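PDB 6XSO: cellulase from Uncultured bacterium, which probably hydrolyses internal beta-1,4 linkages of cellulose and, as a broad-specificity GH5_4 endoglucanase, those of other plant-wall glucans and xylans. Local coordinates for residues Y152-R155 against Q156-E159; T197-T200 against S201-A205; G292-T295 against Y296-K300. All blocks are in the same frame, centred on the assembly; numbering follows the deposited sequence.

Overall arrangement
The chain folds as a (beta/alpha)8 TIM barrel, and the three contacts are met in series along it, none nesting in or crossing another. Each lies within a single helix, so what it closes is a helical turn and no long loop. Contact 1 comes first, in helix 140-161, and packs residues on helix 196-219. Contact 2 opens that helix; it bonds back to the start of helix 140-161 and packs on helix 249-252. Contact 3 lies in the last turns of helix 279-298 and packs on helix 249-252 and on strands 264-270 and 304-309. Centres are 22 to 30 Å apart, and no two contacts touch.

Contact 1: Y152-R155 against Q156-E159; sequences YLWR and QIAE
Ile157 fills the tight side of this helical turn, packed against Trp154 and Leu153. Its CD1 methyl sits over one face of the indole, 3.9 Å from the centroid of the six-membered ring and only 11° off the ring normal, a CH-pi contact. The other branch, CG2, reaches the ring at CZ3, 3.5 Å away, and CD1 also meets Leu153 CD1 at 3.9 Å. Trp154 is buried beyond the turn too: NE1 bonds to the carbonyl of Ser172, and Phe213 of helix 196-219 meets the indole edge-to-face.

On the adjoining flank of the same turn, packing gives way to polar chemistry. Gln156 lays its amide over the Tyr152 ring, NE2 3.3 Å above the plane and over its centre, with amide and ring planes 26° apart. CG beside the backbone N (chi1 -69°) points the chain toward the preceding turn, and its extension carries the amide over the ring. NE2 also makes a weak bond to Tyr152 O at 3.2 Å, an oxygen that already accepts from Gln156 N. The amide's stronger ties are to the 93-95 loop, which precedes helix 97-111, NE2 to Gly93 O and OE1 to Val95 N. Arg155 and Glu159 lie on the exposed side, where Glu159 pairs with Lys162.

An apolar flank thus faces the barrel, while the glutamine, held at both amide ends by that loop, is probably kept flat over the Tyr152 ring.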
loop_
_atom_site.group_PDB
_atom_site.type_symbol
_atom_site.label_atom_id
_atom_site.label_comp_id
_atom_site.label_asym_id
_atom_site.label_seq_id
_atom_site.Cartn_x
_atom_site.Cartn_y
_atom_site.Cartn_z
ATOM N N TYR A 152 -14.606 -13.311 1.417
ATOM C CA TYR A 152 -14.063 -14.508 2.066
ATOM C C TYR A 152 -12.557 -14.400 2.254
ATOM O O TYR A 152 -12.021 -14.801 3.303
ATOM C CB TYR A 152 -14.441 -15.753 1.251
ATOM C CG TYR A 152 -13.912 -17.094 1.734
ATOM C CD1 TYR A 152 -13.539 -18.055 0.821
ATOM C CD2 TYR A 152 -13.797 -17.389 3.086
ATOM C CE1 TYR A 152 -13.073 -19.285 1.223
ATOM C CE2 TYR A 152 -13.321 -18.628 3.507
ATOM C CZ TYR A 152 -12.950 -19.561 2.570
ATOM O OH TYR A 152 -12.496 -20.818 2.977
ATOM N N LEU A 153 -11.853 -13.870 1.253
ATOM C CA LEU A 153 -10.414 -13.648 1.403
ATOM C C LEU A 153 -10.112 -12.743 2.592
ATOM O O LEU A 153 -9.236 -13.054 3.411
ATOM C CB LEU A 153 -9.839 -13.082 0.111
ATOM C CG LEU A 153 -8.372 -12.667 0.115
ATOM C CD1 LEU A 153 -7.503 -13.832 0.505
ATOM C CD2 LEU A 153 -7.988 -12.123 -1.258
ATOM N N TRP A 154 -10.825 -11.617 2.710
ATOM C CA TRP A 154 -10.568 -10.713 3.826
ATOM C C TRP A 154 -10.997 -11.301 5.160
ATOM O O TRP A 154 -10.336 -11.048 6.175
ATOM C CB TRP A 154 -11.142 -9.320 3.574
ATOM C CG TRP A 154 -10.109 -8.485 2.925
ATOM C CD1 TRP A 154 -10.130 -7.967 1.665
ATOM C CD2 TRP A 154 -8.852 -8.108 3.501
ATOM N NE1 TRP A 154 -8.965 -7.275 1.424
ATOM C CE2 TRP A 154 -8.162 -7.366 2.534
ATOM C CE3 TRP A 154 -8.234 -8.364 4.738
ATOM C CZ2 TRP A 154 -6.901 -6.845 2.767
ATOM C CZ3 TRP A 154 -6.982 -7.827 4.974
ATOM C CH2 TRP A 154 -6.330 -7.091 3.983
ATOM N N ARG A 155 -12.066 -12.109 5.197
ATOM C CA ARG A 155 -12.386 -12.781 6.452
ATOM C C ARG A 155 -11.230 -13.675 6.884
ATOM O O ARG A 155 -10.886 -13.735 8.070
ATOM C CB ARG A 155 -13.682 -13.583 6.339
ATOM C CG ARG A 155 -14.936 -12.715 6.316
ATOM C CD ARG A 155 -16.236 -13.499 6.582
ATOM N NE ARG A 155 -16.381 -14.681 5.733
ATOM C CZ ARG A 155 -16.898 -14.658 4.510
ATOM N NH1 ARG A 155 -17.333 -13.520 3.995
ATOM N NH2 ARG A 155 -16.989 -15.781 3.805
ATOM N N GLN A 156 -10.613 -14.378 5.933
ATOM C CA GLN A 156 -9.517 -15.281 6.279
ATOM C C GLN A 156 -8.306 -14.512 6.786
ATOM O O GLN A 156 -7.689 -14.898 7.789
ATOM C CB GLN A 156 -9.104 -16.098 5.055
ATOM C CG GLN A 156 -10.109 -17.122 4.582
ATOM C CD GLN A 156 -9.682 -17.735 3.267
ATOM O OE1 GLN A 156 -8.786 -18.580 3.231
ATOM N NE2 GLN A 156 -10.319 -17.302 2.170
ATOM N N ILE A 157 -7.923 -13.450 6.080
ATOM C CA ILE A 157 -6.784 -12.652 6.530
ATOM C C ILE A 157 -7.090 -12.058 7.897
ATOM O O ILE A 157 -6.259 -12.087 8.808
ATOM C CB ILE A 157 -6.438 -11.551 5.508
ATOM C CG1 ILE A 157 -6.047 -12.148 4.152
ATOM C CG2 ILE A 157 -5.279 -10.698 6.038
ATOM C CD1 ILE A 157 -6.064 -11.159 3.006
ATOM N N ALA A 158 -8.275 -11.459 8.038
ATOM C CA ALA A 158 -8.654 -10.840 9.305
ATOM C C ALA A 158 -8.628 -11.839 10.456
ATOM O O ALA A 158 -8.130 -11.523 11.550
ATOM C CB ALA A 158 -10.027 -10.184 9.161
ATOM N N GLU A 159 -9.144 -13.050 10.236
ATOM C CA GLU A 159 -9.099 -14.063 11.288
ATOM C C GLU A 159 -7.668 -14.406 11.664
ATOM O O GLU A 159 -7.350 -14.565 12.849
ATOM C CB GLU A 159 -9.826 -15.325 10.819
ATOM C CG GLU A 159 -11.316 -15.199 10.727
ATOM C CD GLU A 159 -11.994 -15.096 12.086
ATOM O OE1 GLU A 159 -11.297 -15.267 13.102
ATOM O OE2 GLU A 159 -13.218 -14.838 12.112
#

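Contact 2: T197-T200 against S201-A205; sequences TVAT and SAYNA
The Tyr203 ring and the Asn204 amide, the two flat side-chain groups of this turn, both lean back on the preceding one. Ala199 O approaches the phenol ring obliquely, 3.1 Å from Tyr203 CD2, while Ala199 CB makes a looser apolar contact with CE2 at 4.4 Å. With CG anti to its own carbonyl carbon (chi1 -59°), the ring sits beside the backbone N and can reach Ala199 O, the same oxygen that accepts Tyr203 N at 3.1 Å. Its hydroxyl bonds with the backbone N of Ala186.

On the exposed flank, Asn204 holds its amide beside the Thr200 carbonyl. A water joins the two, donating to Asn204 OD1 at 2.8 Å and to Thr200 O at 2.9 Å; that carbonyl therefore serves both the water and Asn204 N, the latter through a bond of 165° at the hydrogen. The opposite end of the amide, ND2, is taken by the carboxylate of Glu140. Ser201 tucks CB against Thr197 O at 3.3 Å, and its OG, anti to the backbone N (chi1 -174°), pairs with Glu140 N.

Through Ser201 and Asn204 this first part of helix 196-219 is bonded to Glu140, the first residue of helix 140-161. On another side, Tyr203 packs on Asp249 and Pro250 of the short helix 249-252, and Ala202 touches Ala186, so the turn is set among two neighbouring helices and the loop between strand 168-171 and its own helix.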
loop_
_atom_site.group_PDB
_atom_site.type_symbol
_atom_site.label_atom_id
_atom_site.label_comp_id
_atom_site.label_asym_id
_atom_site.label_seq_id
_atom_site.Cartn_x
_atom_site.Cartn_y
_atom_site.Cartn_z
ATOM N N THR A 197 -19.922 5.663 -18.839
ATOM C CA THR A 197 -20.464 4.395 -18.358
ATOM C C THR A 197 -19.392 3.610 -17.612
ATOM O O THR A 197 -19.613 3.107 -16.504
ATOM C CB THR A 197 -20.988 3.580 -19.549
ATOM O OG1 THR A 197 -21.757 4.429 -20.421
ATOM C CG2 THR A 197 -21.850 2.407 -19.069
ATOM N N VAL A 198 -18.212 3.516 -18.206
ATOM C CA VAL A 198 -17.107 2.815 -17.568
ATOM C C VAL A 198 -16.651 3.538 -16.305
ATOM O O VAL A 198 -16.396 2.900 -15.274
ATOM C CB VAL A 198 -15.959 2.658 -18.579
ATOM C CG1 VAL A 198 -14.719 2.146 -17.873
ATOM C CG2 VAL A 198 -16.374 1.710 -19.691
ATOM N N ALA A 199 -16.540 4.866 -16.354
ATOM C CA ALA A 199 -16.072 5.607 -15.183
ATOM C C ALA A 199 -17.021 5.430 -14.005
ATOM O O ALA A 199 -16.587 5.159 -12.874
ATOM C CB ALA A 199 -15.913 7.092 -15.513
ATOM N N THR A 200 -18.324 5.583 -14.251
ATOM C CA THR A 200 -19.312 5.446 -13.186
ATOM C C THR A 200 -19.290 4.039 -12.609
ATOM O O THR A 200 -19.398 3.856 -11.389
ATOM C CB THR A 200 -20.694 5.816 -13.737
ATOM O OG1 THR A 200 -20.698 7.196 -14.124
ATOM C CG2 THR A 200 -21.779 5.569 -12.704
ATOM N N SER A 201 -19.140 3.031 -13.478
ATOM C CA SER A 201 -19.046 1.648 -13.028
ATOM C C SER A 201 -17.829 1.453 -12.145
ATOM O O SER A 201 -17.887 0.759 -11.120
ATOM C CB SER A 201 -18.956 0.733 -14.255
ATOM O OG SER A 201 -19.005 -0.639 -13.904
ATOM N N ALA A 202 -16.723 2.085 -12.531
ATOM C CA ALA A 202 -15.451 1.890 -11.846
ATOM C C ALA A 202 -15.493 2.433 -10.430
ATOM O O ALA A 202 -15.057 1.757 -9.492
ATOM C CB ALA A 202 -14.359 2.570 -12.658
ATOM N N TYR A 203 -16.044 3.635 -10.245
ATOM C CA TYR A 203 -16.107 4.189 -8.891
ATOM C C TYR A 203 -17.128 3.457 -8.033
ATOM O O TYR A 203 -16.902 3.271 -6.834
ATOM C CB TYR A 203 -16.303 5.708 -8.930
ATOM C CG TYR A 203 -15.171 6.392 -9.669
ATOM C CD1 TYR A 203 -13.848 6.246 -9.263
ATOM C CD2 TYR A 203 -15.410 7.171 -10.771
ATOM C CE1 TYR A 203 -12.819 6.850 -9.951
ATOM C CE2 TYR A 203 -14.379 7.782 -11.460
ATOM C CZ TYR A 203 -13.076 7.613 -11.051
ATOM O OH TYR A 203 -12.035 8.200 -11.733
ATOM N N ASN A 204 -18.233 2.987 -8.622
ATOM C CA ASN A 204 -19.133 2.126 -7.862
ATOM C C ASN A 204 -18.413 0.863 -7.387
ATOM O O ASN A 204 -18.641 0.393 -6.262
ATOM C CB ASN A 204 -20.332 1.725 -8.718
ATOM C CG ASN A 204 -21.365 2.834 -8.853
ATOM O OD1 ASN A 204 -21.251 3.908 -8.253
ATOM N ND2 ASN A 204 -22.389 2.581 -9.666
ATOM N N ALA A 205 -17.573 0.278 -8.250
ATOM C CA ALA A 205 -16.837 -0.936 -7.886
ATOM C C ALA A 205 -15.795 -0.664 -6.801
ATOM O O ALA A 205 -15.683 -1.432 -5.841
ATOM C CB ALA A 205 -16.163 -1.535 -9.119
HETATM O O HOH W 1 -20.190 6.083 -9.665
#

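Contact 3: G292-T295 against Y296-K300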
loop_
_atom_site.group_PDB
_atom_site.type_symbol
_atom_site.label_atom_id
_atom_site.label_comp_id
_atom_site.label_asym_id
_atom_site.label_seq_id
_atom_site.Cartn_x
_atom_site.Cartn_y
_atom_site.Cartn_z
ATOM N N GLY A 292 -4.280 18.459 -2.916
ATOM C CA GLY A 292 -5.440 17.652 -3.265
ATOM C C GLY A 292 -5.779 16.640 -2.192
ATOM O O GLY A 292 -6.951 16.436 -1.862
ATOM N N LEU A 293 -4.754 16.007 -1.630
ATOM C CA LEU A 293 -4.969 15.064 -0.539
ATOM C C LEU A 293 -5.549 15.773 0.674
ATOM O O LEU A 293 -6.410 15.217 1.372
ATOM C CB LEU A 293 -3.666 14.348 -0.191
ATOM C CG LEU A 293 -3.007 13.604 -1.363
ATOM C CD1 LEU A 293 -1.699 12.957 -0.948
ATOM C CD2 LEU A 293 -3.956 12.550 -1.953
ATOM N N ASN A 294 -5.109 17.010 0.931
ATOM C CA ASN A 294 -5.682 17.775 2.031
ATOM C C ASN A 294 -7.132 18.134 1.744
ATOM O O ASN A 294 -8.002 17.990 2.609
ATOM C CB ASN A 294 -4.839 19.015 2.302
ATOM C CG ASN A 294 -5.254 19.733 3.558
ATOM O OD1 ASN A 294 -5.484 19.128 4.597
ATOM N ND2 ASN A 294 -5.385 21.036 3.458
ATOM N N THR A 295 -7.416 18.619 0.532
ATOM C CA THR A 295 -8.774 19.042 0.197
ATOM C C THR A 295 -9.781 17.916 0.392
ATOM O O THR A 295 -10.826 18.110 1.025
ATOM C CB THR A 295 -8.806 19.544 -1.248
ATOM O OG1 THR A 295 -8.088 20.777 -1.337
ATOM C CG2 THR A 295 -10.237 19.792 -1.723
ATOM N N TYR A 296 -9.493 16.731 -0.147
ATOM C CA TYR A 296 -10.503 15.678 -0.163
ATOM C C TYR A 296 -10.500 14.813 1.085
ATOM O O TYR A 296 -11.547 14.245 1.431
ATOM C CB TYR A 296 -10.356 14.826 -1.431
ATOM C CG TYR A 296 -10.731 15.627 -2.646
ATOM C CD1 TYR A 296 -12.063 15.791 -3.001
ATOM C CD2 TYR A 296 -9.767 16.280 -3.402
ATOM C CE1 TYR A 296 -12.424 16.563 -4.097
ATOM C CE2 TYR A 296 -10.127 17.064 -4.505
ATOM C CZ TYR A 296 -11.453 17.191 -4.846
ATOM O OH TYR A 296 -11.824 17.969 -5.933
ATOM N N PHE A 297 -9.360 14.701 1.781
ATOM C CA PHE A 297 -9.258 13.781 2.910
ATOM C C PHE A 297 -8.783 14.433 4.204
ATOM O O PHE A 297 -9.557 14.493 5.170
ATOM C CB PHE A 297 -8.404 12.553 2.523
ATOM C CG PHE A 297 -8.904 11.855 1.279
ATOM C CD1 PHE A 297 -10.138 11.239 1.263
ATOM C CD2 PHE A 297 -8.156 11.861 0.113
ATOM C CE1 PHE A 297 -10.617 10.638 0.098
ATOM C CE2 PHE A 297 -8.629 11.253 -1.040
ATOM C CZ PHE A 297 -9.852 10.641 -1.044
ATOM N N VAL A 298 -7.542 14.926 4.250
ATOM C CA VAL A 298 -6.952 15.312 5.534
ATOM C C VAL A 298 -7.764 16.415 6.210
ATOM O O VAL A 298 -8.007 16.369 7.430
ATOM C CB VAL A 298 -5.467 15.693 5.373
ATOM C CG1 VAL A 298 -4.880 16.013 6.743
ATOM C CG2 VAL A 298 -4.672 14.564 4.701
ATOM N N SER A 299 -8.202 17.418 5.437
ATOM C CA SER A 299 -8.974 18.522 5.995
ATOM C C SER A 299 -10.324 18.070 6.525
ATOM O O SER A 299 -10.945 18.805 7.305
ATOM C CB SER A 299 -9.173 19.616 4.941
ATOM O OG SER A 299 -10.122 19.234 3.963
ATOM N N LYS A 300 -10.800 16.897 6.107
ATOM C CA LYS A 300 -12.045 16.329 6.600
ATOM C C LYS A 300 -11.830 15.318 7.725
ATOM O O LYS A 300 -12.785 14.647 8.133
ATOM C CB LYS A 300 -12.804 15.645 5.468
ATOM C CG LYS A 300 -13.054 16.504 4.243
ATOM C CD LYS A 300 -13.853 15.694 3.213
ATOM C CE LYS A 300 -13.954 16.400 1.863
ATOM N NZ LYS A 300 -14.314 15.436 0.764
#
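Thr295 CG2 overlaps one face of the Tyr296 ring, 4.0 Å from its centroid and 17° off the ring normal, in a CH-pi contact offset toward the rim. The two side chains lie side by side and point the same way. At the ring's edge, near its plane, stands Gly292 O, 3.2 Å from Tyr296 CD2; this oxygen also accepts the Tyr296 backbone N. The ring goes on to pack against Leu251 and Ser252 of helix 249-252. A serine in place of the tyrosine would probably leave the Thr295 methyl and the side of helix 249-252 without the flat surface they now rest on.

Beyond Tyr296 the helix widens into a pi-type turn. Leu293 O takes two donors, Phe297 N at 3.0 Å and Val298 N at 3.1 Å, so the usual i to i+4 bond is joined by an i to i+5 bond from the next residue. Asn294 O is gripped twice as well, by Ser299 N at 2.9 Å, in the carbonyl plane on a lone pair, and by Ser299 OG at 2.8 Å. The serine can do this because its OG lies between its own backbone N and carbonyl carbon (chi1 74°), which turns the hydroxyl back toward the turn before. Asn294 OD1, meanwhile, rests on Val298 CB at 3.5 Å.

On the side toward the barrel, Leu293, Phe297 and Val298 all pack on Val304 of strand 304-309, the next strand of the beta-alpha-beta unit. Lys300, extended beyond CG, brings NZ to Tyr296 O at 3.1 Å. Carbonyls near the end of the helix, where the regular run of amide donors breaks off, are thus met by a serine hydroxyl and a lysine ammonium, whose charge would probably suit the negative end of the helix dipole.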